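Local coordinates for protein alginate lyase (PDB 5GMT) that probably cleaves alginate by beta-elimination, with a specificity for polymannuronate, as a eukaryotic member of polysaccharide lyase family 14, at residues 13-18 with 269-274; 80-85 with 238-243; 90-95 with 197-202. All blocks are in the same frame, centred on the assembly; numbering follows the deposited sequence.

Overall arrangement
The three contacts illustrate how strands far apart in sequence are joined within a two-sheet beta sandwich. Interactions 1 and 3 belong to one sheet, in which strands 261-272 and 92-102 are neighbours; interaction 2 belongs to the other. Interaction 1 is a surface contact, with Trp17 and Ile270 turned inward and Thr15, Ser18 and Gln269 on the other face. Interactions 2 and 3 are largely buried, yet differ in chemistry: an aromatic stack and two water-linked arginines in 80-85 with 238-243, a histidine-carboxylate pair beside alternating apolar residues in 90-95 with 197-202. Leu239 of interaction 2 packs against Met93 of interaction 3, while Trp17 meets Pro83, bringing interactions 1 and 2 together.

Interaction 1. Residues 13-18 with 269-274; sequences ATTVWS and QILTPS
Ile270 meets two consecutive residues of the opposing strand, Val16 and Trp17, which is the signature of a classic beta bulge. Its carbonyl O receives the N-H of Val16 at 2.9 Å (N to O), nearly in line with the C=O bond, and a weak one from Trp17 N at 3.4 Å. The return bond, from Ile270 N to Trp17 O, is short at 2.8 Å and almost straight (170°). Further along, Thr272 N donates to Thr14 O at 2.9 Å.

The side chain of Ile270 is flanked by both bulge residues. Trp17 CE3 lies 3.7 Å from Ile270 CG1 and equally near its CD1; with CG trans to the backbone N (chi1 170°), the indole swings its six-membered ring over to that branch. From the other neighbour, Val16 CG2 rests 3.9 Å from Ile270 CG2. Cutting Ile270 back to an alanine would probably open a gap beside the indole and leave Val16 CG2 without its apolar mate. The other face mixes polar and apolar groups: Thr15 OG1 lies against Leu271 CD2 at 3.4 Å, with Ser18 and Gln269 farther along.

Beyond this shell, His34 stacks on the Trp17 ring and accepts a hydrogen bond from its NE1 through the backbone O. Ile86, Met93 and Leu95 also pack on Ile270, and Leu271 bonds by its backbone to Ile94 in the next strand.

Backbone bonding thus holds the N-terminal strand to the sheet, while the extra residue of the bulge lets Val16 and Trp17 both contribute apolar surface to a single isoleucine.

Interaction 2. Residues 80-85 with 238-243; sequences YSRPSA and HLRGMF
Tyr80 and Phe243 lie nearly parallel in an offset stack, their centroids 4.0 Å apart and their planes 14° from each other. The tyrosine slides far enough outward for its CZ to sit over the centre of the phenylalanine ring, and its OH comes down on the same face, 3.3 Å from Phe243 CE2. A chi1 of -178° swings Phe243 CG away from the backbone N and lays the ring against the face of its partner. Phe116 meets the Tyr80 ring edge-to-face.

Next to the stack the strands are joined by a hydrogen-bonded antiparallel pair: Ser81 N reaches Met242 O at 2.8 Å, and Met242 N returns a longer, more bent bond of 3.1 Å to Ser81 O. Arg240 and Gly241 then form a classic beta bulge opposite Phe116 in strand 110-118, within one of the two antiparallel sheets of a concanavalin-like sandwich. Gly241 suits the place, because a side chain there would run into Ser81 O.

At the bulge, on the side of Arg82, the direct packing gives way to water. Arg82 and Arg240 run side by side in the same direction, Arg240 CD lying 3.7 Å from Arg82 NH2 over one face of the Arg82 guanidinium. One water links Arg82 NE to Arg240 O; a second accepts from Arg82 NH2 and Arg240 NH1. The like charges, 4.3 Å apart from Arg82 NH2 to Arg240 NE, are probably eased by carbonyl acceptors: Asn120 O for Arg82, Ser88 O and Gly118 O for Arg240.

Interaction 3. Residues 90-95 with 197-202; sequences VDAMIL and EVHINT
Strands 92-95 and 197-199 run antiparallel at 167° with their axes 4.7 Å apart, Met93 and Val198 forming a hydrogen-bonded pair between the non-hydrogen-bonded pairs Ala92-His199 and Ile94-Glu197. Val198 N donates to Met93 O at 2.8 Å and Met93 N to Val198 O at 3.0 Å, while just beyond the strands Ile200 N adds an almost straight bond (170°) to Asp91 O.

On the face shared by Ala92, Ile94, Glu197 and His199, a methyl group meets an imidazole. Ala92 CB sits over the centre of the His199 ring, 3.6 Å from the centroid, in a CH-pi contact close to the ring normal. The ring's rotation is fixed by two polar neighbours: NE2 donates to Glu197 OE2 at 2.8 Å, meeting the carboxylate on its anti side, tilted somewhat out of the carboxylate plane, and ND1 accepts from the backbone N of Ala276. Trp209, from the next strand, stacks on the same imidazole. Glu197 reaches the histidine through an extended chain, which leaves the backbone with CG opposite N (chi1 177°). Along the way its CG lies 3.6 Å from Ile94 CG1, and Ile94 CD1 also touches the carboxylate carbon, so the aliphatic branch crosses the glutamate chain at a slant.

At the far end Asp91 and Ile200 cross at about a right angle, Ile200 CD1 approaching Asp91 OD1 to 3.3 Å. That oxygen is claimed by a hydrogen bond from His238 ND1 in the other sheet.

Met93 and Val198 turn to the opposite face, where both pack on Leu239 and Leu115. This alternation, Met93 and Val198 toward the facing sheet, the histidine-glutamate pair with Ala92 and Ile94 on the face turned from it, is that of a strand pair in a beta sandwich, in keeping with the concanavalin-like fold of this lyase family.

Interaction 1. Residues 13-18 with 269-274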
ATOM      1  N   ALA A  13       6.399   0.282 -20.332  1.00 26.64           N
ATOM      2  CA  ALA A  13       6.282   1.397 -19.397  1.00 23.34           C
ATOM      3  C   ALA A  13       7.651   1.813 -18.863  1.00 20.94           C
ATOM      4  O   ALA A  13       8.526   0.974 -18.642  1.00 24.40           O
ATOM      5  CB  ALA A  13       5.341   1.029 -18.247  1.00 18.83           C
ATOM      6  N   THR A  14       7.833   3.113 -18.660  1.00 18.76           N
ATOM      7  CA  THR A  14       9.101   3.651 -18.187  1.00 18.99           C
ATOM      8  C   THR A  14       9.255   3.484 -16.680  1.00 17.25           C
ATOM      9  O   THR A  14       8.362   3.848 -15.927  1.00 13.40           O
ATOM     10  CB  THR A  14       9.235   5.146 -18.521  1.00 23.45           C
ATOM     11  OG1 THR A  14       9.005   5.352 -19.920  1.00 35.31           O
ATOM     12  CG2 THR A  14      10.623   5.653 -18.148  1.00 24.66           C
ATOM     13  N   THR A  15      10.388   2.942 -16.243  1.00 17.22           N
ATOM     14  CA  THR A  15      10.690   2.872 -14.818  1.00 18.22           C
ATOM     15  C   THR A  15      11.300   4.193 -14.369  1.00 17.67           C
ATOM     16  O   THR A  15      12.339   4.599 -14.881  1.00 25.01           O
ATOM     17  CB  THR A  15      11.647   1.702 -14.497  1.00 20.02           C
ATOM     18  OG1 THR A  15      11.022   0.467 -14.859  1.00 24.34           O
ATOM     19  CG2 THR A  15      11.978   1.672 -13.025  1.00 19.69           C
ATOM     20  N   VAL A  16      10.652   4.880 -13.431  1.00 12.73           N
ATOM     21  CA  VAL A  16      11.137   6.183 -12.990  1.00 14.90           C
ATOM     22  C   VAL A  16      11.895   6.087 -11.663  1.00 16.59           C
ATOM     23  O   VAL A  16      12.722   6.937 -11.367  1.00 15.28           O
ATOM     24  CB  VAL A  16       9.984   7.220 -12.866  1.00 15.54           C
ATOM     25  CG1 VAL A  16       9.343   7.451 -14.234  1.00 16.52           C
ATOM     26  CG2 VAL A  16       8.936   6.771 -11.863  1.00 12.49           C
ATOM     27  N   TRP A  17      11.635   5.033 -10.891  1.00 11.38           N
ATOM     28  CA  TRP A  17      12.320   4.820  -9.622  1.00 10.90           C
ATOM     29  C   TRP A  17      12.336   3.341  -9.263  1.00  9.14           C
ATOM     30  O   TRP A  17      11.391   2.624  -9.543  1.00 11.58           O
ATOM     31  CB  TRP A  17      11.645   5.635  -8.509  1.00 11.24           C
ATOM     32  CG  TRP A  17      12.118   5.329  -7.106  1.00 12.56           C
ATOM     33  CD1 TRP A  17      13.186   5.884  -6.446  1.00 12.95           C
ATOM     34  CD2 TRP A  17      11.515   4.412  -6.187  1.00 11.38           C
ATOM     35  NE1 TRP A  17      13.286   5.356  -5.178  1.00 11.69           N
ATOM     36  CE2 TRP A  17      12.267   4.455  -4.996  1.00 10.68           C
ATOM     37  CE3 TRP A  17      10.416   3.556  -6.259  1.00 13.42           C
ATOM     38  CZ2 TRP A  17      11.960   3.669  -3.895  1.00  9.76           C
ATOM     39  CZ3 TRP A  17      10.111   2.781  -5.160  1.00  9.38           C
ATOM     40  CH2 TRP A  17      10.880   2.844  -3.995  1.00  8.70           C
ATOM     41  N   SER A  18      13.427   2.887  -8.658  1.00 11.28           N
ATOM     42  CA  SER A  18      13.474   1.534  -8.116  1.00  7.94           C
ATOM     43  C   SER A  18      14.342   1.500  -6.868  1.00  8.63           C
ATOM     44  O   SER A  18      15.160   2.394  -6.640  1.00  9.51           O
ATOM     45  CB  SER A  18      14.001   0.537  -9.154  1.00 14.20           C
ATOM     46  OG  SER A  18      15.372   0.768  -9.432  1.00 14.85           O
ATOM     47  N   GLN A 269       9.699  -0.951  -7.348  1.00 10.56           N
ATOM     48  CA  GLN A 269       9.740  -0.256  -8.637  1.00  7.87           C
ATOM     49  C   GLN A 269       8.508   0.620  -8.814  1.00  9.04           C
ATOM     50  O   GLN A 269       7.402   0.219  -8.451  1.00  7.64           O
ATOM     51  CB  GLN A 269       9.780  -1.228  -9.815  1.00 11.93           C
ATOM     52  CG  GLN A 269      10.838  -2.297  -9.803  1.00 19.27           C
ATOM     53  CD  GLN A 269      10.651  -3.245 -10.974  1.00 23.47           C
ATOM     54  OE1 GLN A 269      10.480  -2.810 -12.115  1.00 26.52           O
ATOM     55  NE2 GLN A 269      10.652  -4.540 -10.694  1.00 32.71           N
ATOM     56  N   ILE A 270       8.699   1.796  -9.398  1.00  9.03           N
ATOM     57  CA  ILE A 270       7.566   2.598  -9.823  1.00  9.44           C
ATOM     58  C   ILE A 270       7.730   2.890 -11.301  1.00 11.79           C
ATOM     59  O   ILE A 270       8.748   3.457 -11.728  1.00 11.85           O
ATOM     60  CB  ILE A 270       7.440   3.905  -9.014  1.00 11.04           C
ATOM     61  CG1 ILE A 270       7.009   3.589  -7.578  1.00  8.35           C
ATOM     62  CG2 ILE A 270       6.425   4.828  -9.655  1.00  6.71           C
ATOM     63  CD1 ILE A 270       6.919   4.818  -6.677  1.00  9.54           C
ATOM     64  N   LEU A 271       6.745   2.459 -12.082  1.00  7.81           N
ATOM     65  CA  LEU A 271       6.699   2.742 -13.514  1.00 11.47           C
ATOM     66  C   LEU A 271       5.564   3.690 -13.838  1.00 14.40           C
ATOM     67  O   LEU A 271       4.590   3.778 -13.084  1.00  8.64           O
ATOM     68  CB  LEU A 271       6.518   1.455 -14.327  1.00 12.07           C
ATOM     69  CG  LEU A 271       7.541   0.349 -14.092  1.00 14.33           C
ATOM     70  CD1 LEU A 271       7.072  -0.568 -12.970  1.00 12.52           C
ATOM     71  CD2 LEU A 271       7.745  -0.426 -15.385  1.00 18.93           C
ATOM     72  N   THR A 272       5.678   4.382 -14.972  1.00 11.56           N
ATOM     73  CA  THR A 272       4.618   5.275 -15.425  1.00  9.08           C
ATOM     74  C   THR A 272       4.167   4.895 -16.831  1.00 13.67           C
ATOM     75  O   THR A 272       4.745   5.360 -17.811  1.00 14.94           O
ATOM     76  CB  THR A 272       5.069   6.751 -15.428  1.00 10.43           C
ATOM     77  OG1 THR A 272       6.261   6.882 -16.213  1.00 14.05           O
ATOM     78  CG2 THR A 272       5.349   7.248 -14.012  1.00 11.48           C
ATOM     79  N   PRO A 273       3.133   4.046 -16.934  1.00 12.31           N
ATOM     80  CA  PRO A 273       2.608   3.683 -18.252  1.00 10.47           C
ATOM     81  C   PRO A 273       1.766   4.812 -18.816  1.00 11.97           C
ATOM     82  O   PRO A 273       1.445   5.761 -18.096  1.00 12.36           O
ATOM     83  CB  PRO A 273       1.735   2.465 -17.959  1.00 14.28           C
ATOM     84  CG  PRO A 273       1.205   2.747 -16.561  1.00 15.17           C
ATOM     85  CD  PRO A 273       2.315   3.486 -15.838  1.00 12.12           C
ATOM     86  N   SER A 274       1.402   4.706 -20.087  1.00 12.07           N
ATOM     87  CA  SER A 274       0.487   5.671 -20.680  1.00 10.66           C
ATOM     88  C   SER A 274      -0.858   5.611 -19.979  1.00  9.09           C
ATOM     89  O   SER A 274      -1.403   4.528 -19.758  1.00 11.35           O
ATOM     90  CB  SER A 274       0.306   5.393 -22.171  1.00 17.48           C
ATOM     91  OG  SER A 274       1.520   5.566 -22.875  1.00 19.71           O
TER

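Interaction 2. Residues 80-85 with 238-243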
ATOM      1  N   TYR A  80       5.454   8.239   3.671  1.00  5.04           N
ATOM      2  CA  TYR A  80       5.170   8.497   2.273  1.00  6.84           C
ATOM      3  C   TYR A  80       6.485   8.766   1.556  1.00 10.14           C
ATOM      4  O   TYR A  80       7.347   9.474   2.080  1.00  9.36           O
ATOM      5  CB  TYR A  80       4.237   9.688   2.102  1.00  5.19           C
ATOM      6  CG  TYR A  80       2.827   9.517   2.623  1.00  5.33           C
ATOM      7  CD1 TYR A  80       1.797   9.141   1.772  1.00  7.30           C
ATOM      8  CD2 TYR A  80       2.516   9.791   3.952  1.00  6.19           C
ATOM      9  CE1 TYR A  80       0.485   9.020   2.230  1.00  6.15           C
ATOM     10  CE2 TYR A  80       1.207   9.671   4.425  1.00  6.90           C
ATOM     11  CZ  TYR A  80       0.195   9.297   3.548  1.00  7.64           C
ATOM     12  OH  TYR A  80      -1.110   9.161   3.988  1.00  7.12           O
ATOM     13  N   SER A  81       6.631   8.201   0.365  1.00  6.28           N
ATOM     14  CA  SER A  81       7.842   8.345  -0.434  1.00  8.65           C
ATOM     15  C   SER A  81       7.521   9.005  -1.772  1.00  7.42           C
ATOM     16  O   SER A  81       6.655   8.524  -2.507  1.00  7.08           O
ATOM     17  CB  SER A  81       8.482   6.968  -0.655  1.00  8.03           C
ATOM     18  OG  SER A  81       9.492   7.002  -1.646  1.00  8.74           O
ATOM     19  N   ARG A  82       8.202  10.110  -2.081  1.00  7.76           N
ATOM     20  CA  ARG A  82       8.007  10.800  -3.350  1.00  8.94           C
ATOM     21  C   ARG A  82       9.339  11.004  -4.065  1.00 10.63           C
ATOM     22  O   ARG A  82       9.908  12.096  -4.033  1.00 11.37           O
ATOM     23  CB  ARG A  82       7.314  12.144  -3.131  1.00  8.56           C
ATOM     24  CG  ARG A  82       5.927  12.025  -2.526  1.00 11.38           C
ATOM     25  CD  ARG A  82       5.346  13.397  -2.229  1.00  7.73           C
ATOM     26  NE  ARG A  82       5.224  14.217  -3.435  1.00  9.66           N
ATOM     27  CZ  ARG A  82       4.617  15.399  -3.459  1.00  9.99           C
ATOM     28  NH1 ARG A  82       4.067  15.876  -2.347  1.00 10.95           N
ATOM     29  NH2 ARG A  82       4.545  16.094  -4.586  1.00  9.84           N
ATOM     30  N   PRO A  83       9.854   9.941  -4.697  1.00 10.33           N
ATOM     31  CA  PRO A  83      11.147  10.038  -5.386  1.00 11.34           C
ATOM     32  C   PRO A  83      11.161  11.194  -6.386  1.00 12.96           C
ATOM     33  O   PRO A  83      10.170  11.407  -7.085  1.00 11.02           O
ATOM     34  CB  PRO A  83      11.269   8.683  -6.078  1.00 14.77           C
ATOM     35  CG  PRO A  83      10.520   7.752  -5.170  1.00 12.59           C
ATOM     36  CD  PRO A  83       9.360   8.554  -4.630  1.00  9.54           C
ATOM     37  N   SER A  84      12.266  11.935  -6.439  1.00 15.11           N
ATOM     38  CA  SER A  84      12.301  13.177  -7.198  1.00 15.24           C
ATOM     39  C   SER A  84      12.074  12.947  -8.690  1.00 15.91           C
ATOM     40  O   SER A  84      11.617  13.849  -9.396  1.00 16.05           O
ATOM     41  CB  SER A  84      13.629  13.904  -6.988  1.00 17.68           C
ATOM     42  OG  SER A  84      14.677  13.202  -7.627  1.00 26.51           O
ATOM     43  N   ALA A  85      12.366  11.744  -9.172  1.00 14.36           N
ATOM     44  CA  ALA A  85      12.174  11.430 -10.594  1.00 16.01           C
ATOM     45  C   ALA A  85      10.707  11.464 -11.043  1.00 18.99           C
ATOM     46  O   ALA A  85      10.414  11.488 -12.241  1.00 19.17           O
ATOM     47  CB  ALA A  85      12.770  10.079 -10.908  1.00 19.91           C
ATOM     48  N   HIS A 238      -2.886  14.447  -8.698  1.00  8.15           N
ATOM     49  CA  HIS A 238      -2.191  13.420  -9.471  1.00  7.56           C
ATOM     50  C   HIS A 238      -1.597  12.364  -8.545  1.00  8.01           C
ATOM     51  O   HIS A 238      -1.635  12.508  -7.328  1.00  6.36           O
ATOM     52  CB  HIS A 238      -1.086  14.044 -10.328  1.00  8.02           C
ATOM     53  CG  HIS A 238      -1.577  15.132 -11.234  1.00  9.91           C
ATOM     54  ND1 HIS A 238      -2.235  14.872 -12.420  1.00 10.99           N
ATOM     55  CD2 HIS A 238      -1.518  16.480 -11.121  1.00 12.39           C
ATOM     56  CE1 HIS A 238      -2.552  16.017 -13.001  1.00 12.12           C
ATOM     57  NE2 HIS A 238      -2.126  17.006 -12.235  1.00 12.16           N
ATOM     58  N   LEU A 239      -1.062  11.296  -9.122  1.00  7.34           N
ATOM     59  CA  LEU A 239      -0.385  10.282  -8.316  1.00  5.97           C
ATOM     60  C   LEU A 239       0.947  10.849  -7.862  1.00  9.17           C
ATOM     61  O   LEU A 239       1.629  11.511  -8.643  1.00  6.99           O
ATOM     62  CB  LEU A 239      -0.193   8.995  -9.118  1.00  6.01           C
ATOM     63  CG  LEU A 239      -1.462   8.158  -9.247  1.00  8.69           C
ATOM     64  CD1 LEU A 239      -1.435   7.336 -10.535  1.00  9.40           C
ATOM     65  CD2 LEU A 239      -1.605   7.257  -8.021  1.00  6.75           C
ATOM     66  N   ARG A 240       1.313  10.598  -6.605  1.00  8.47           N
ATOM     67  CA  ARG A 240       2.509  11.216  -6.033  1.00  5.72           C
ATOM     68  C   ARG A 240       3.607  10.215  -5.696  1.00  8.84           C
ATOM     69  O   ARG A 240       4.785  10.570  -5.660  1.00  9.63           O
ATOM     70  CB  ARG A 240       2.135  12.005  -4.774  1.00  7.31           C
ATOM     71  CG  ARG A 240       1.112  13.132  -5.013  1.00  7.04           C
ATOM     72  CD  ARG A 240       1.671  14.201  -5.960  1.00 10.19           C
ATOM     73  NE  ARG A 240       0.666  15.221  -6.258  1.00  9.96           N
ATOM     74  CZ  ARG A 240       0.723  16.049  -7.296  1.00 11.14           C
ATOM     75  NH1 ARG A 240       1.756  15.999  -8.133  1.00  7.44           N
ATOM     76  NH2 ARG A 240      -0.261  16.916  -7.502  1.00  8.04           N
ATOM     77  N   GLY A 241       3.240   8.961  -5.444  1.00  6.76           N
ATOM     78  CA  GLY A 241       4.249   7.993  -5.067  1.00  7.11           C
ATOM     79  C   GLY A 241       3.722   6.879  -4.196  1.00  6.63           C
ATOM     80  O   GLY A 241       2.546   6.548  -4.260  1.00  6.37           O
ATOM     81  N   MET A 242       4.602   6.325  -3.362  1.00  6.67           N
ATOM     82  CA  MET A 242       4.270   5.159  -2.549  1.00  5.26           C
ATOM     83  C   MET A 242       3.961   5.540  -1.111  1.00  5.73           C
ATOM     84  O   MET A 242       4.730   6.267  -0.471  1.00  8.46           O
ATOM     85  CB  MET A 242       5.412   4.141  -2.549  1.00  7.27           C
ATOM     86  CG  MET A 242       5.106   2.923  -1.661  1.00  7.47           C
ATOM     87  SD  MET A 242       6.452   1.729  -1.511  1.00  7.36           S
ATOM     88  CE  MET A 242       7.759   2.753  -0.851  1.00  8.64           C
ATOM     89  N   PHE A 243       2.831   5.041  -0.620  1.00  4.91           N
ATOM     90  CA  PHE A 243       2.455   5.145   0.790  1.00  5.84           C
ATOM     91  C   PHE A 243       2.920   3.856   1.447  1.00  5.38           C
ATOM     92  O   PHE A 243       2.227   2.853   1.384  1.00  4.72           O
ATOM     93  CB  PHE A 243       0.935   5.400   0.900  1.00  5.17           C
ATOM     94  CG  PHE A 243       0.402   5.570   2.308  1.00  5.99           C
ATOM     95  CD1 PHE A 243       1.243   5.744   3.392  1.00  8.03           C
ATOM     96  CD2 PHE A 243      -0.970   5.721   2.506  1.00  7.32           C
ATOM     97  CE1 PHE A 243       0.717   5.927   4.676  1.00 10.88           C
ATOM     98  CE2 PHE A 243      -1.500   5.934   3.780  1.00 10.03           C
ATOM     99  CZ  PHE A 243      -0.667   6.036   4.855  1.00  9.24           C
TER
HETATM  100  O   HOH W   1       5.494  13.098  -6.060  1.00 13.39           O
HETATM  101  O   HOH W   2       4.576  15.121  -7.705  1.00 14.56           O

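Interaction 3. Residues 90-95 with 197-202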
ATOM      1  N   VAL A  90       1.458  13.148 -13.010  1.00  9.49           N
ATOM      2  CA  VAL A  90       1.357  11.729 -13.381  1.00  8.22           C
ATOM      3  C   VAL A  90      -0.020  11.151 -13.067  1.00  8.74           C
ATOM      4  O   VAL A  90      -0.462  11.180 -11.922  1.00  9.72           O
ATOM      5  CB  VAL A  90       2.424  10.883 -12.668  1.00  8.86           C
ATOM      6  CG1 VAL A  90       2.232   9.398 -12.988  1.00  8.53           C
ATOM      7  CG2 VAL A  90       3.813  11.342 -13.090  1.00 10.87           C
ATOM      8  N   ASP A  91      -0.680  10.604 -14.086  1.00  7.88           N
ATOM      9  CA  ASP A  91      -2.048  10.101 -13.933  1.00  8.25           C
ATOM     10  C   ASP A  91      -2.138   8.579 -13.950  1.00  8.69           C
ATOM     11  O   ASP A  91      -3.202   8.002 -13.668  1.00  6.89           O
ATOM     12  CB  ASP A  91      -2.940  10.686 -15.029  1.00 10.32           C
ATOM     13  CG  ASP A  91      -3.084  12.188 -14.907  1.00 11.54           C
ATOM     14  OD1 ASP A  91      -3.002  12.693 -13.765  1.00 11.40           O
ATOM     15  OD2 ASP A  91      -3.260  12.856 -15.945  1.00 12.20           O
ATOM     16  N   ALA A  92      -1.030   7.933 -14.304  1.00  8.66           N
ATOM     17  CA  ALA A  92      -0.961   6.477 -14.256  1.00 10.84           C
ATOM     18  C   ALA A  92       0.384   6.024 -13.687  1.00  9.44           C
ATOM     19  O   ALA A  92       1.438   6.553 -14.040  1.00  7.70           O
ATOM     20  CB  ALA A  92      -1.190   5.875 -15.644  1.00 10.08           C
ATOM     21  N   MET A  93       0.335   5.034 -12.804  1.00  8.25           N
ATOM     22  CA  MET A  93       1.529   4.600 -12.115  1.00  9.87           C
ATOM     23  C   MET A  93       1.410   3.118 -11.795  1.00 10.80           C
ATOM     24  O   MET A  93       0.320   2.630 -11.497  1.00  9.34           O
ATOM     25  CB  MET A  93       1.701   5.434 -10.841  1.00 13.95           C
ATOM     26  CG  MET A  93       3.095   5.622 -10.335  1.00 14.88           C
ATOM     27  SD  MET A  93       3.081   6.670  -8.864  1.00  9.54           S
ATOM     28  CE  MET A  93       3.352   8.280  -9.595  1.00  8.25           C
ATOM     29  N   ILE A  94       2.527   2.403 -11.866  1.00 10.10           N
ATOM     30  CA  ILE A  94       2.581   1.019 -11.421  1.00  9.10           C
ATOM     31  C   ILE A  94       3.579   0.900 -10.275  1.00  8.67           C
ATOM     32  O   ILE A  94       4.728   1.304 -10.410  1.00  9.89           O
ATOM     33  CB  ILE A  94       3.006   0.049 -12.553  1.00  7.13           C
ATOM     34  CG1 ILE A  94       2.025   0.103 -13.728  1.00 10.01           C
ATOM     35  CG2 ILE A  94       3.120  -1.375 -12.025  1.00  6.73           C
ATOM     36  CD1 ILE A  94       2.462  -0.776 -14.905  1.00 11.39           C
ATOM     37  N   LEU A  95       3.133   0.369  -9.146  1.00  7.60           N
ATOM     38  CA  LEU A  95       4.040   0.073  -8.039  1.00  5.50           C
ATOM     39  C   LEU A  95       4.288  -1.417  -7.991  1.00  6.33           C
ATOM     40  O   LEU A  95       3.340  -2.193  -8.031  1.00  8.46           O
ATOM     41  CB  LEU A  95       3.443   0.529  -6.709  1.00  9.05           C
ATOM     42  CG  LEU A  95       4.202   0.118  -5.447  1.00  7.79           C
ATOM     43  CD1 LEU A  95       5.555   0.817  -5.411  1.00  8.07           C
ATOM     44  CD2 LEU A  95       3.400   0.446  -4.182  1.00  6.27           C
ATOM     45  N   GLU A 197      -1.309  -1.391 -10.334  1.00  6.30           N
ATOM     46  CA  GLU A 197      -1.369  -0.449 -11.433  1.00  5.47           C
ATOM     47  C   GLU A 197      -2.585   0.448 -11.258  1.00  6.16           C
ATOM     48  O   GLU A 197      -3.704  -0.029 -11.098  1.00  5.84           O
ATOM     49  CB  GLU A 197      -1.431  -1.166 -12.788  1.00  6.55           C
ATOM     50  CG  GLU A 197      -1.565  -0.184 -13.951  1.00  7.17           C
ATOM     51  CD  GLU A 197      -1.241  -0.792 -15.311  1.00 10.10           C
ATOM     52  OE1 GLU A 197      -1.045  -2.018 -15.394  1.00 10.79           O
ATOM     53  OE2 GLU A 197      -1.187  -0.030 -16.303  1.00 12.16           O
ATOM     54  N   VAL A 198      -2.341   1.752 -11.258  1.00  6.55           N
ATOM     55  CA  VAL A 198      -3.383   2.712 -10.950  1.00  5.75           C
ATOM     56  C   VAL A 198      -3.514   3.732 -12.065  1.00  6.39           C
ATOM     57  O   VAL A 198      -2.533   4.370 -12.435  1.00  7.76           O
ATOM     58  CB  VAL A 198      -3.095   3.468  -9.631  1.00  5.10           C
ATOM     59  CG1 VAL A 198      -4.182   4.527  -9.379  1.00  8.44           C
ATOM     60  CG2 VAL A 198      -3.002   2.502  -8.461  1.00  6.06           C
ATOM     61  N   HIS A 199      -4.720   3.871 -12.606  1.00  4.12           N
ATOM     62  CA  HIS A 199      -5.009   4.938 -13.562  1.00  6.89           C
ATOM     63  C   HIS A 199      -6.112   5.787 -12.957  1.00  7.56           C
ATOM     64  O   HIS A 199      -7.226   5.303 -12.747  1.00  5.48           O
ATOM     65  CB  HIS A 199      -5.427   4.371 -14.928  1.00  7.51           C
ATOM     66  CG  HIS A 199      -4.325   3.651 -15.640  1.00  9.52           C
ATOM     67  ND1 HIS A 199      -3.904   4.001 -16.904  1.00  9.75           N
ATOM     68  CD2 HIS A 199      -3.533   2.623 -15.248  1.00 10.01           C
ATOM     69  CE1 HIS A 199      -2.904   3.216 -17.264  1.00 11.08           C
ATOM     70  NE2 HIS A 199      -2.664   2.365 -16.281  1.00  9.39           N
ATOM     71  N   ILE A 200      -5.811   7.047 -12.653  1.00  6.71           N
ATOM     72  CA  ILE A 200      -6.795   7.851 -11.952  1.00  8.20           C
ATOM     73  C   ILE A 200      -7.839   8.314 -12.952  1.00  7.85           C
ATOM     74  O   ILE A 200      -7.608   8.292 -14.161  1.00 10.81           O
ATOM     75  CB  ILE A 200      -6.159   9.054 -11.200  1.00  8.22           C
ATOM     76  CG1 ILE A 200      -5.427  10.000 -12.153  1.00  8.75           C
ATOM     77  CG2 ILE A 200      -5.210   8.565 -10.113  1.00 10.96           C
ATOM     78  CD1 ILE A 200      -4.755  11.166 -11.393  1.00 10.91           C
ATOM     79  N   ASN A 201      -9.002   8.691 -12.444  1.00  8.67           N
ATOM     80  CA  ASN A 201     -10.132   9.040 -13.298  1.00  8.09           C
ATOM     81  C   ASN A 201      -9.971  10.338 -14.067  1.00 10.76           C
ATOM     82  O   ASN A 201      -9.256  11.255 -13.651  1.00  9.54           O
ATOM     83  CB  ASN A 201     -11.403   9.132 -12.460  1.00  6.81           C
ATOM     84  CG  ASN A 201     -11.307  10.207 -11.387  1.00  8.55           C
ATOM     85  OD1 ASN A 201     -10.533  10.074 -10.437  1.00  8.55           O
ATOM     86  ND2 ASN A 201     -12.102  11.283 -11.533  1.00  9.25           N
ATOM     87  N   THR A 202     -10.653  10.402 -15.200  1.00  9.17           N
ATOM     88  CA  THR A 202     -10.966  11.685 -15.818  1.00  9.09           C
ATOM     89  C   THR A 202     -11.803  12.477 -14.832  1.00  8.26           C
ATOM     90  O   THR A 202     -12.753  11.940 -14.265  1.00  9.02           O
ATOM     91  CB  THR A 202     -11.753  11.500 -17.111  1.00  9.45           C
ATOM     92  OG1 THR A 202     -11.082  10.533 -17.932  1.00  9.83           O
ATOM     93  CG2 THR A 202     -11.881  12.829 -17.860  1.00  8.52           C
TER